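Local atomic coordinates of P35 antigen (Borrelia burgdorferi, PDB entry 4ALY), a protein that serves as an outer surface lipoprotein that the Lyme disease spirochaete needs to ensure infection after a tick bite. Residues R82-I87 with S185-L189; L149-K155 with L227-Y231; R106-S111 with V121-S125; K194-L198 with I274-I278; T169-G174 with K219-D223. All blocks are in the same frame, centred on the assembly; numbering follows the deposited sequence.

Contact 1 of 5, residues R82-I87 with S185-L189; sequences RSENII and SAKIL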
# COMPACT_ATOMS: atom_id res chain seq x y z
N ARG A 82 7.40 -13.24 9.30
CA ARG A 82 6.64 -12.36 8.44
C ARG A 82 6.14 -11.06 9.13
O ARG A 82 6.39 -9.97 8.61
CB ARG A 82 5.54 -13.12 7.67
CG ARG A 82 6.07 -13.82 6.41
CD ARG A 82 5.07 -14.74 5.68
NE ARG A 82 4.45 -14.07 4.51
CZ ARG A 82 4.54 -14.49 3.25
NH1 ARG A 82 5.21 -15.61 2.97
NH2 ARG A 82 3.95 -13.81 2.26
N SER A 83 5.53 -11.17 10.32
CA SER A 83 5.11 -9.98 11.14
C SER A 83 6.27 -9.11 11.67
O SER A 83 6.18 -7.88 11.76
CB SER A 83 4.27 -10.38 12.37
OG SER A 83 3.09 -11.05 12.01
N GLU A 84 7.36 -9.77 12.05
CA GLU A 84 8.53 -9.07 12.54
C GLU A 84 9.11 -8.32 11.36
O GLU A 84 9.30 -7.13 11.49
CB GLU A 84 9.58 -10.03 13.12
CG GLU A 84 10.49 -9.37 14.12
CD GLU A 84 9.74 -8.91 15.37
OE1 GLU A 84 9.08 -9.77 16.00
OE2 GLU A 84 9.83 -7.70 15.71
N ASN A 85 9.35 -9.00 10.24
CA ASN A 85 9.93 -8.38 9.04
C ASN A 85 9.18 -7.09 8.54
O ASN A 85 9.83 -6.07 8.21
CB ASN A 85 10.12 -9.41 7.94
CG ASN A 85 10.88 -8.87 6.75
OD1 ASN A 85 11.98 -8.30 6.87
ND2 ASN A 85 10.30 -9.06 5.56
N ILE A 86 7.85 -7.08 8.64
CA ILE A 86 7.08 -5.95 8.20
C ILE A 86 7.23 -4.76 9.13
O ILE A 86 7.37 -3.62 8.65
CB ILE A 86 5.62 -6.35 7.94
CG1 ILE A 86 5.59 -7.13 6.62
CG2 ILE A 86 4.68 -5.15 7.90
CD1 ILE A 86 4.30 -7.89 6.44
N ILE A 87 7.22 -5.01 10.43
CA ILE A 87 7.49 -3.95 11.39
C ILE A 87 8.95 -3.44 11.30
O ILE A 87 9.17 -2.23 11.38
CB ILE A 87 7.01 -4.32 12.82
CG1 ILE A 87 5.52 -4.64 12.78
CG2 ILE A 87 7.28 -3.21 13.87
CD1 ILE A 87 4.58 -3.43 12.69
N SER A 185 0.36 -6.95 11.18
CA SER A 185 1.56 -7.41 11.87
C SER A 185 1.61 -6.91 13.32
O SER A 185 2.10 -7.62 14.18
CB SER A 185 2.82 -7.02 11.13
OG SER A 185 2.82 -7.53 9.82
N ALA A 186 1.10 -5.70 13.57
CA ALA A 186 1.07 -5.13 14.91
C ALA A 186 0.04 -5.87 15.76
O ALA A 186 0.32 -6.20 16.92
CB ALA A 186 0.78 -3.62 14.88
N LYS A 187 -1.14 -6.14 15.18
CA LYS A 187 -2.13 -7.01 15.83
C LYS A 187 -1.54 -8.33 16.33
O LYS A 187 -1.71 -8.68 17.48
CB LYS A 187 -3.35 -7.25 14.93
CG LYS A 187 -4.35 -6.12 15.09
CD LYS A 187 -5.50 -6.19 14.10
CE LYS A 187 -6.53 -5.19 14.64
NZ LYS A 187 -7.50 -4.66 13.65
N ILE A 188 -0.85 -9.05 15.44
CA ILE A 188 -0.33 -10.39 15.72
C ILE A 188 0.75 -10.34 16.79
O ILE A 188 0.69 -11.10 17.76
CB ILE A 188 0.24 -11.07 14.44
CG1 ILE A 188 -0.88 -11.44 13.47
CG2 ILE A 188 1.17 -12.25 14.79
CD1 ILE A 188 -0.38 -12.11 12.22
N LEU A 189 1.76 -9.47 16.59
CA LEU A 189 2.86 -9.28 17.56
C LEU A 189 2.39 -8.78 18.92
O LEU A 189 3.01 -9.06 19.95
CB LEU A 189 3.90 -8.34 17.00
CG LEU A 189 4.73 -8.70 15.78
CD1 LEU A 189 5.51 -7.44 15.39
CD2 LEU A 189 5.71 -9.86 16.01
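Ser83 and Ser185 meet where two helices come together, and because both side chains are small their CA atoms approach to 4.4 Å. The carbonyl oxygen Ser83 O rests on Ser185 CB at 3.5 Å, a backbone-to-side-chain contact of packing kind. Beside this point Leu189 spreads its two methyls over the opposite helix. Leu189 CD1 touches Ile87 CG1 at 3.8 Å, the two side chains lying alongside and pointing opposite ways, while Leu189 CD2 reaches Glu84 OE1 at 3.4 Å. Ile86 closes on the Ser185 hydroxyl from the other flank, its CB 3.6 Å from Ser185 OG.

With OG beside its own backbone N (chi1 -60° in Ser83), each serine turns back along its helix: Ser83 OG bonds to Ile79 O and Ser185 OG to Met181 O. No hydrogen bond crosses the interface, which is held by van der Waals packing. The axes pass 9.0 Å apart at 127° between their directions, joining helix 70-95 to the C-terminal turn of helix 163-189. Phe210 of helix 200-233 packs on Ser83, Ser185 and Ile188, and Leu275 of helix 254-275 also lies against Ile188.

Contact 2 of 5, residues L149-K155 with L227-Y231; sequences LGQILSK and LIDEY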
# COMPACT_ATOMS: atom_id res chain seq x y z
N LEU A 149 7.34 7.05 -11.16
CA LEU A 149 5.88 7.00 -10.98
C LEU A 149 5.32 8.39 -10.80
O LEU A 149 4.46 8.82 -11.59
CB LEU A 149 5.45 6.17 -9.78
CG LEU A 149 3.91 5.85 -9.63
CD1 LEU A 149 3.29 5.24 -10.93
CD2 LEU A 149 3.57 4.94 -8.44
N GLY A 150 5.89 9.12 -9.82
CA GLY A 150 5.47 10.43 -9.45
C GLY A 150 5.53 11.48 -10.50
O GLY A 150 4.69 12.39 -10.47
N GLN A 151 6.53 11.43 -11.40
CA GLN A 151 6.64 12.38 -12.51
C GLN A 151 5.54 12.14 -13.58
O GLN A 151 5.02 13.07 -14.25
CB GLN A 151 8.03 12.36 -13.17
CG GLN A 151 9.17 12.85 -12.25
CD GLN A 151 8.96 14.30 -11.74
OE1 GLN A 151 8.52 14.58 -10.54
NE2 GLN A 151 9.26 15.26 -12.65
N ILE A 152 5.18 10.87 -13.75
CA ILE A 152 4.16 10.51 -14.67
C ILE A 152 2.78 10.90 -14.10
O ILE A 152 1.93 11.44 -14.81
CB ILE A 152 4.29 9.00 -14.88
CG1 ILE A 152 5.65 8.67 -15.57
CG2 ILE A 152 3.07 8.39 -15.55
CD1 ILE A 152 5.90 7.18 -15.55
N LEU A 153 2.55 10.61 -12.82
CA LEU A 153 1.27 10.84 -12.19
C LEU A 153 1.04 12.34 -12.00
O LEU A 153 -0.08 12.76 -11.94
CB LEU A 153 1.16 10.11 -10.85
CG LEU A 153 1.04 8.58 -10.85
CD1 LEU A 153 0.91 8.03 -9.43
CD2 LEU A 153 -0.02 8.02 -11.78
N SER A 154 2.10 13.13 -11.95
CA SER A 154 2.00 14.56 -11.83
C SER A 154 1.46 15.10 -13.14
O SER A 154 0.89 16.22 -13.17
CB SER A 154 3.38 15.17 -11.69
OG SER A 154 3.82 15.12 -10.36
N LYS A 155 1.65 14.38 -14.23
CA LYS A 155 1.17 14.91 -15.50
C LYS A 155 -0.36 14.84 -15.46
O LYS A 155 -1.01 15.78 -15.90
CB LYS A 155 1.75 14.18 -16.69
CG LYS A 155 3.23 14.51 -16.91
CD LYS A 155 3.63 14.07 -18.30
CE LYS A 155 4.75 14.95 -18.83
NZ LYS A 155 5.40 14.23 -19.94
N LEU A 227 3.47 0.66 -15.94
CA LEU A 227 3.02 2.01 -16.27
C LEU A 227 4.27 2.84 -16.63
O LEU A 227 4.27 3.52 -17.66
CB LEU A 227 2.26 2.64 -15.10
CG LEU A 227 1.93 4.11 -15.42
CD1 LEU A 227 1.07 4.17 -16.72
CD2 LEU A 227 1.29 4.83 -14.22
N ILE A 228 5.32 2.75 -15.82
CA ILE A 228 6.59 3.43 -16.04
C ILE A 228 7.14 2.99 -17.42
O ILE A 228 7.56 3.86 -18.22
CB ILE A 228 7.59 3.06 -14.89
CG1 ILE A 228 7.17 3.72 -13.54
CG2 ILE A 228 9.06 3.35 -15.26
CD1 ILE A 228 8.17 3.45 -12.38
N ASP A 229 7.13 1.69 -17.72
CA ASP A 229 7.63 1.19 -19.03
C ASP A 229 6.76 1.69 -20.15
O ASP A 229 7.30 2.19 -21.09
CB ASP A 229 7.72 -0.36 -19.14
CG ASP A 229 8.70 -0.96 -18.13
OD1 ASP A 229 9.75 -0.35 -17.82
OD2 ASP A 229 8.42 -2.06 -17.62
N GLU A 230 5.43 1.53 -20.07
CA GLU A 230 4.53 2.00 -21.14
C GLU A 230 4.77 3.49 -21.37
O GLU A 230 4.94 3.92 -22.50
CB GLU A 230 3.07 1.70 -20.80
CG GLU A 230 2.84 0.21 -20.48
CD GLU A 230 1.59 -0.10 -19.63
OE1 GLU A 230 0.71 0.77 -19.41
OE2 GLU A 230 1.47 -1.26 -19.18
N TYR A 231 4.88 4.28 -20.30
CA TYR A 231 5.17 5.69 -20.46
C TYR A 231 6.50 5.96 -21.20
O TYR A 231 6.51 6.66 -22.25
CB TYR A 231 5.11 6.39 -19.11
CG TYR A 231 5.43 7.87 -19.18
CD1 TYR A 231 6.77 8.34 -19.01
CD2 TYR A 231 4.42 8.80 -19.38
CE1 TYR A 231 7.07 9.69 -19.05
CE2 TYR A 231 4.70 10.15 -19.44
CZ TYR A 231 6.01 10.59 -19.26
OH TYR A 231 6.23 11.94 -19.31
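Helix 143-157 and helix 200-233 are packed at a steep angle within an all-helical fold, with Ile152 of one laid on the Tyr231 ring of the other. The segment axes are 10.2 Å apart and their directions differ by 68°, so the interface is short and a few side chains carry it. Ile152 CG1 stands over one face of the phenol, 3.7 Å from the ring centroid and 14° off its normal, a CH-pi contact. Ile152 CD1 continues to the root of the ring, 3.7 Å from Tyr231 CB. Tyr231 can receive this branch because its CG lies opposite the backbone N (chi1 179°), which swings the ring out toward helix 143-157.

At the far edge of the same ring, near its plane, Lys155 donates from NZ to Tyr231 OH; the modelled separation is very short, and its exact value is doubtful. The extended lysine chain runs across the end of the tyrosine, and NZ has a second acceptor in Gln238 O. Deeper in, Leu227 CD2 meets Leu149 CD1 at 3.9 Å and Ile152 CG2 at 4.2 Å, while Leu244 of helix 241-250 touches both Ile152 and Lys155. The arrangement is a steep helix-helix crossing, apolar side chains between the helices and a lysine-tyrosine bond beside them, within the all-helical fold of this Borrelia lipoprotein family.

Contact 3 of 5, residues R106-S111 with V121-S125; sequences RAEIFS and VHFDS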
# COMPACT_ATOMS: atom_id res chain seq x y z
N ARG A 106 5.40 16.38 -4.42
CA ARG A 106 4.66 17.34 -3.65
C ARG A 106 4.03 18.47 -4.48
O ARG A 106 2.87 18.81 -4.22
CB ARG A 106 5.55 17.91 -2.58
CG ARG A 106 5.00 19.21 -2.07
CD ARG A 106 6.06 19.88 -1.22
NE ARG A 106 5.47 20.42 -0.03
CZ ARG A 106 6.05 20.39 1.17
NH1 ARG A 106 7.27 19.86 1.37
NH2 ARG A 106 5.34 20.88 2.18
N ALA A 107 4.74 19.04 -5.46
CA ALA A 107 4.24 20.27 -6.14
C ALA A 107 2.91 20.06 -6.85
O ALA A 107 2.10 20.96 -6.85
CB ALA A 107 5.28 20.85 -7.14
N GLU A 108 2.70 18.86 -7.48
CA GLU A 108 1.52 18.60 -8.32
C GLU A 108 0.58 17.55 -7.84
O GLU A 108 -0.51 17.38 -8.44
CB GLU A 108 1.89 18.10 -9.71
CG GLU A 108 3.07 18.75 -10.36
CD GLU A 108 2.82 20.17 -10.74
OE1 GLU A 108 1.70 20.70 -10.44
OE2 GLU A 108 3.74 20.75 -11.35
N ILE A 109 0.99 16.79 -6.82
CA ILE A 109 0.12 15.75 -6.30
C ILE A 109 -0.14 16.04 -4.85
O ILE A 109 -1.25 16.49 -4.50
CB ILE A 109 0.73 14.34 -6.52
CG1 ILE A 109 1.31 14.23 -7.93
CG2 ILE A 109 -0.28 13.21 -6.24
CD1 ILE A 109 1.99 12.91 -8.25
N PHE A 110 0.85 15.83 -3.97
CA PHE A 110 0.49 15.74 -2.55
C PHE A 110 -0.10 17.07 -2.09
O PHE A 110 -1.02 17.16 -1.25
CB PHE A 110 1.66 15.34 -1.69
CG PHE A 110 2.22 13.97 -1.98
CD1 PHE A 110 1.44 12.96 -2.51
CD2 PHE A 110 3.54 13.67 -1.63
CE1 PHE A 110 1.95 11.68 -2.72
CE2 PHE A 110 4.06 12.37 -1.80
CZ PHE A 110 3.27 11.37 -2.35
N SER A 111 0.37 18.14 -2.69
CA SER A 111 -0.19 19.42 -2.22
C SER A 111 -1.52 19.79 -2.94
O SER A 111 -2.00 20.86 -2.71
CB SER A 111 0.82 20.57 -2.30
OG SER A 111 1.02 20.91 -3.65
N VAL A 121 -6.29 19.58 5.58
CA VAL A 121 -5.04 19.98 4.89
C VAL A 121 -4.76 18.93 3.79
O VAL A 121 -5.24 17.81 3.85
CB VAL A 121 -3.83 20.06 5.89
CG1 VAL A 121 -3.88 21.35 6.69
CG2 VAL A 121 -3.79 18.84 6.83
N HIS A 122 -4.01 19.30 2.77
CA HIS A 122 -3.58 18.37 1.72
C HIS A 122 -2.57 17.36 2.24
O HIS A 122 -1.99 17.52 3.31
CB HIS A 122 -2.96 19.17 0.60
CG HIS A 122 -3.91 20.14 -0.05
ND1 HIS A 122 -3.79 21.48 0.08
CD2 HIS A 122 -5.03 19.93 -0.85
CE1 HIS A 122 -4.76 22.09 -0.62
NE2 HIS A 122 -5.55 21.15 -1.15
N PHE A 123 -2.34 16.32 1.46
CA PHE A 123 -1.50 15.17 1.84
C PHE A 123 -0.01 15.50 1.98
O PHE A 123 0.77 14.75 2.58
CB PHE A 123 -1.77 14.11 0.79
CG PHE A 123 -1.32 12.73 1.14
CD1 PHE A 123 -1.84 12.07 2.20
CD2 PHE A 123 -0.40 12.09 0.35
CE1 PHE A 123 -1.39 10.77 2.49
CE2 PHE A 123 0.02 10.83 0.62
CZ PHE A 123 -0.49 10.15 1.68
N ASP A 124 0.38 16.67 1.48
CA ASP A 124 1.73 17.13 1.70
C ASP A 124 1.97 17.62 3.12
O ASP A 124 3.12 17.86 3.48
CB ASP A 124 2.18 18.18 0.65
CG ASP A 124 1.61 19.61 0.91
OD1 ASP A 124 0.47 19.77 1.39
OD2 ASP A 124 2.31 20.57 0.57
N SER A 125 0.94 17.75 3.94
CA SER A 125 1.18 18.38 5.24
C SER A 125 1.98 17.49 6.28
O SER A 125 1.92 16.27 6.20
CB SER A 125 -0.17 18.84 5.85
OG SER A 125 -0.04 18.78 7.30
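Asp124 pairs with Arg106 through one carboxylate oxygen, OD2, which forms a salt bridge with Arg106 NE at 3.2 Å and a weaker, longer bond with Arg106 NH2. The NE bond uses the anti lone pair of OD2, and the acceptor sits 23° out of the guanidinium plane, so the grip is skewed, with the two charged planes nearly perpendicular. Arg106 NH1 is satisfied elsewhere, by Asn100 O. The same OD2 also lies 3.2 Å from Ser111 CB.

Arg106 O accepts twice from Ser111, from its N and, at 2.9 Å, from its OG. The first of these bonds spans the wider pi-type turn that makes up the short helix 106-110, and the serine hydroxyl reinforces it. On the other side His122 to Ser125 form a type I beta turn, closed by Ser125 N to His122 O. Asp124 N, within this turn, gives a weak bond to Phe110 O at 3.1 Å, while Asp124 O is met by Gln102 NE2 and Phe123 O by Arg132 NH2. Ser125 OG bonds to Glu127 N.

Ser111 O stands 3.3 Å above the His122 ring, over its centre, with no hydrogen bond to it. The apolar flank is an edge-to-face pair: the edge of Phe123 is directed at the face of Phe110, with centroids 5.3 Å apart and planes at 78°. Arg132, Leu135 and Tyr136 of helix 129-137 touch Phe110.

Contact 4 of 5, residues K194-L198 with I274-I278; sequences KLQQL and ILAPI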
# COMPACT_ATOMS: atom_id res chain seq x y z
N LYS A 194 0.79 -15.82 23.00
CA LYS A 194 -0.42 -16.63 23.03
C LYS A 194 -0.90 -17.28 21.71
O LYS A 194 -2.01 -17.85 21.65
CB LYS A 194 -1.54 -15.84 23.70
CG LYS A 194 -1.36 -15.74 25.21
CD LYS A 194 -1.93 -14.45 25.75
CE LYS A 194 -1.04 -13.27 25.36
NZ LYS A 194 -1.87 -12.03 25.22
N LEU A 195 -0.07 -17.22 20.67
CA LEU A 195 -0.37 -17.86 19.36
C LEU A 195 -0.39 -19.39 19.41
O LEU A 195 -1.12 -20.01 18.63
CB LEU A 195 0.60 -17.39 18.26
CG LEU A 195 0.09 -16.36 17.25
CD1 LEU A 195 -0.37 -15.08 17.92
CD2 LEU A 195 1.16 -16.04 16.21
N GLN A 196 0.41 -20.00 20.29
CA GLN A 196 0.33 -21.46 20.47
C GLN A 196 -1.02 -21.90 21.07
O GLN A 196 -1.38 -23.06 20.98
CB GLN A 196 1.47 -22.04 21.28
CG GLN A 196 1.55 -21.46 22.69
CD GLN A 196 2.70 -20.51 22.80
OE1 GLN A 196 2.88 -19.63 21.94
NE2 GLN A 196 3.52 -20.69 23.84
N GLN A 197 -1.78 -20.96 21.63
CA GLN A 197 -3.12 -21.26 22.12
C GLN A 197 -4.13 -21.42 21.02
O GLN A 197 -5.31 -21.70 21.30
CB GLN A 197 -3.64 -20.17 23.04
CG GLN A 197 -3.09 -20.21 24.45
CD GLN A 197 -3.78 -19.17 25.32
OE1 GLN A 197 -3.14 -18.52 26.14
NE2 GLN A 197 -5.09 -18.97 25.10
N LEU A 198 -3.69 -21.23 19.77
CA LEU A 198 -4.62 -21.20 18.65
C LEU A 198 -4.73 -22.50 17.89
O LEU A 198 -3.77 -23.23 17.66
CB LEU A 198 -4.35 -20.03 17.69
CG LEU A 198 -4.66 -18.59 18.09
CD1 LEU A 198 -4.13 -17.69 16.99
CD2 LEU A 198 -6.15 -18.31 18.31
N ILE A 274 -9.93 -13.86 14.60
CA ILE A 274 -9.00 -14.90 15.04
C ILE A 274 -8.25 -14.55 16.33
O ILE A 274 -7.95 -15.44 17.11
CB ILE A 274 -7.99 -15.29 13.96
CG1 ILE A 274 -8.69 -15.97 12.78
CG2 ILE A 274 -6.92 -16.22 14.55
CD1 ILE A 274 -7.89 -15.92 11.49
N LEU A 275 -7.99 -13.26 16.58
CA LEU A 275 -7.17 -12.84 17.75
C LEU A 275 -7.96 -12.40 19.02
O LEU A 275 -7.43 -12.39 20.14
CB LEU A 275 -6.11 -11.77 17.33
CG LEU A 275 -5.09 -12.12 16.21
CD1 LEU A 275 -4.14 -10.97 15.94
CD2 LEU A 275 -4.32 -13.41 16.49
N ALA A 276 -9.23 -12.02 18.84
CA ALA A 276 -10.13 -11.74 19.97
C ALA A 276 -9.98 -12.77 21.13
O ALA A 276 -9.74 -12.35 22.27
CB ALA A 276 -11.58 -11.63 19.50
N PRO A 277 -10.05 -14.10 20.84
CA PRO A 277 -9.99 -15.01 21.99
C PRO A 277 -8.67 -15.05 22.79
O PRO A 277 -8.65 -15.64 23.86
CB PRO A 277 -10.32 -16.39 21.37
CG PRO A 277 -10.98 -16.08 20.06
CD PRO A 277 -10.22 -14.87 19.59
N ILE A 278 -7.59 -14.42 22.30
CA ILE A 278 -6.29 -14.42 23.04
C ILE A 278 -5.85 -13.00 23.50
O ILE A 278 -4.70 -12.80 23.92
CB ILE A 278 -5.15 -15.17 22.28
CG1 ILE A 278 -4.93 -14.60 20.86
CG2 ILE A 278 -5.42 -16.68 22.23
CD1 ILE A 278 -3.89 -15.31 20.02
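Ile278 pushes its side chain into a hollow made by Lys194, Leu195, Gln197 and Leu198. Its CG1 lies between the backbone N and the carbonyl carbon (chi1 56°), and this rotation directs CD1 into the hollow, where it meets Leu198 CD1 at 3.9 Å and, on another wall, Leu195 CD1 at 4.1 Å. The second branch, Ile278 CG2, passes along Gln197 and comes 3.7 Å from Gln197 NE2. The floor is partly backbone, since Lys194 O lies 3.6 Å from Ile278 CD1.

The fit runs the other way too. Leu198 is a bump that crosses Ile274 and Ile278 at about right angles: its CD1 reaches Ile274 CG2 at 4.0 Å, and CD2 rests on Ile274 O at 3.6 Å. Leu275 CD2 adds a looser touch to the same leucine. Outside these residues Leu203 of helix 200-233 packs on Leu198, and Ile76, Ile79 and Leu80 of helix 70-95 back up Leu195.

At the mouth, Lys194 curls over the isoleucine, its chain bent at chi2 and chi3, and NZ donates to Ile278 O at 3.2 Å, almost straight along the carbonyl direction. A loop between two helices is thereby fitted to the end of helix 254-275 and the residues after it. The contact is mainly apolar packing round Ile278, with polar backbone and amide atoms in the walls and one lysine-to-carbonyl bond at its margin.

Contact 5 of 5, residues T169-G174 with K219-D223; sequences TLINRG and KWLKD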
# COMPACT_ATOMS: atom_id res chain seq x y z
N THR A 169 -5.73 5.78 -6.78
CA THR A 169 -4.65 4.85 -7.05
C THR A 169 -3.59 4.80 -5.93
O THR A 169 -3.19 3.74 -5.50
CB THR A 169 -4.00 5.24 -8.38
OG1 THR A 169 -5.00 5.21 -9.42
CG2 THR A 169 -2.84 4.36 -8.69
N LEU A 170 -3.18 5.97 -5.42
CA LEU A 170 -2.07 6.04 -4.52
C LEU A 170 -2.55 5.68 -3.11
O LEU A 170 -1.87 5.01 -2.33
CB LEU A 170 -1.44 7.45 -4.57
CG LEU A 170 -0.54 7.85 -5.75
CD1 LEU A 170 0.00 9.28 -5.57
CD2 LEU A 170 0.63 6.88 -5.92
N ILE A 171 -3.74 6.13 -2.79
CA ILE A 171 -4.21 6.01 -1.44
C ILE A 171 -5.06 4.76 -1.20
O ILE A 171 -4.82 4.01 -0.26
CB ILE A 171 -4.95 7.30 -1.06
CG1 ILE A 171 -3.89 8.42 -1.10
CG2 ILE A 171 -5.70 7.11 0.28
CD1 ILE A 171 -4.37 9.77 -0.64
N ASN A 172 -6.01 4.51 -2.08
CA ASN A 172 -6.97 3.45 -1.84
C ASN A 172 -6.39 2.15 -2.32
O ASN A 172 -6.79 1.11 -1.79
CB ASN A 172 -8.26 3.74 -2.58
CG ASN A 172 -8.95 5.00 -2.07
OD1 ASN A 172 -10.02 4.89 -1.54
ND2 ASN A 172 -8.34 6.17 -2.19
N ARG A 173 -5.44 2.22 -3.28
CA ARG A 173 -4.68 1.05 -3.65
C ARG A 173 -3.32 0.92 -2.88
O ARG A 173 -3.23 0.09 -1.98
CB ARG A 173 -4.60 0.75 -5.19
CG ARG A 173 -3.60 -0.35 -5.49
CD ARG A 173 -3.86 -1.51 -6.47
NE ARG A 173 -3.71 -1.12 -7.85
CZ ARG A 173 -3.21 -1.89 -8.82
NH1 ARG A 173 -2.74 -3.11 -8.59
NH2 ARG A 173 -3.17 -1.39 -10.05
N GLY A 174 -2.29 1.70 -3.21
CA GLY A 174 -0.94 1.43 -2.68
C GLY A 174 -0.84 1.67 -1.19
O GLY A 174 -0.41 0.75 -0.43
N LYS A 219 1.11 -7.08 -7.18
CA LYS A 219 0.45 -6.69 -8.40
C LYS A 219 0.47 -5.15 -8.50
O LYS A 219 0.53 -4.61 -9.60
CB LYS A 219 -0.96 -7.26 -8.43
CG LYS A 219 -1.55 -7.18 -9.82
CD LYS A 219 -3.05 -7.21 -9.75
CE LYS A 219 -3.63 -7.09 -11.17
NZ LYS A 219 -5.10 -6.97 -11.03
N TRP A 220 0.44 -4.47 -7.36
CA TRP A 220 0.65 -3.01 -7.28
C TRP A 220 2.04 -2.67 -7.73
O TRP A 220 2.25 -1.71 -8.46
CB TRP A 220 0.38 -2.53 -5.86
CG TRP A 220 0.85 -1.15 -5.47
CD1 TRP A 220 1.81 -0.83 -4.54
CD2 TRP A 220 0.36 0.16 -5.98
NE1 TRP A 220 1.93 0.54 -4.42
CE2 TRP A 220 1.12 1.18 -5.28
CE3 TRP A 220 -0.61 0.56 -6.92
CZ2 TRP A 220 0.90 2.54 -5.50
CZ3 TRP A 220 -0.83 1.94 -7.14
CH2 TRP A 220 -0.08 2.90 -6.46
N LEU A 221 3.01 -3.50 -7.36
CA LEU A 221 4.39 -3.25 -7.79
C LEU A 221 4.51 -3.49 -9.27
O LEU A 221 5.18 -2.72 -9.97
CB LEU A 221 5.41 -4.13 -7.02
CG LEU A 221 5.65 -3.85 -5.51
CD1 LEU A 221 6.30 -5.04 -4.79
CD2 LEU A 221 6.49 -2.60 -5.36
N LYS A 222 3.88 -4.56 -9.74
CA LYS A 222 3.86 -4.87 -11.18
C LYS A 222 3.12 -3.82 -12.08
O LYS A 222 3.60 -3.42 -13.18
CB LYS A 222 3.33 -6.30 -11.39
CG LYS A 222 3.28 -6.76 -12.85
CD LYS A 222 1.85 -6.71 -13.42
CE LYS A 222 1.45 -8.08 -14.01
NZ LYS A 222 1.91 -8.31 -15.41
N ASP A 223 1.95 -3.37 -11.63
CA ASP A 223 1.23 -2.39 -12.48
C ASP A 223 2.00 -1.07 -12.54
O ASP A 223 1.90 -0.36 -13.53
CB ASP A 223 -0.24 -2.15 -12.04
CG ASP A 223 -1.15 -3.38 -12.24
OD1 ASP A 223 -0.86 -4.22 -13.10
OD2 ASP A 223 -2.16 -3.50 -11.51
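Trp220 lays its indole over Gly174, whose CA stands 3.3 Å from Trp220 CE2 and 3.6 Å from the centroid of the five-membered ring, 23° off the normal. This is a CH-pi contact with the backbone itself, possible because glycine brings no side chain between the helix and the ring. Here helix 163-189 and helix 200-233 run roughly antiparallel, 148° between their directions, near the middle of the chain. The six-membered ring runs on along helix 163-189: Thr169 CG2 meets its rim at Trp220 CZ3, 3.5 Å away and near the ring plane, and Leu170 CD2 is at its edge. The tryptophan is a knob set among Thr169, Leu170, Arg173 and Gly174.

Arg173 closes another side. Its CG is 3.4 Å from Trp220 CE3, and with the chain bent at chi2 and chi3 the guanidinium turns one face to that same carbon, its plane tilted 60° from the indole. From there it holds Asp223 end-on, through NH1 at 3.0 Å and NH2 at 2.8 Å, both to Asp223 OD2 and both in the guanidinium plane.

Partners outside the two segments include Ser138 OG for Trp220 NE1, Asn252 OD1 for Arg173 NH2 and Leu165 O for Thr169 OG1; Phe257 and Ile260 of helix 254-275 lie against Arg173. A wider pi-type turn shapes helix 163-189 at residues 169-174, Gly174 N bonding to Thr169 O. The chemistry implies a mixed core: the buried arginine probably keeps its charge with the help of Asp223, while its aliphatic part serves as packing against the tryptophan.

Contact 5 is the buried one, centred about 6 Å from the chain's centre, and alone combines a tryptophan knob with an ion pair whose arginine is buried. The other four lie farther out and are partly buried. Contacts 1 and 5 share helix 163-189, and contacts 2 and 5 share helix 200-233. Contacts 2, 3 and 5 touch one another through Leu153, Ile109, Phe110 and Leu170. Contacts 1 and 4 touch through Ile188 with Leu195 and Leu275, on the opposite side of the centre from contact 2. Contact 1 has no hydrogen bond across its interface, contacts 2 and 4 each add a lysine bond, and contact 3 joins a salt bridge, a weak backbone bond and an aromatic pair.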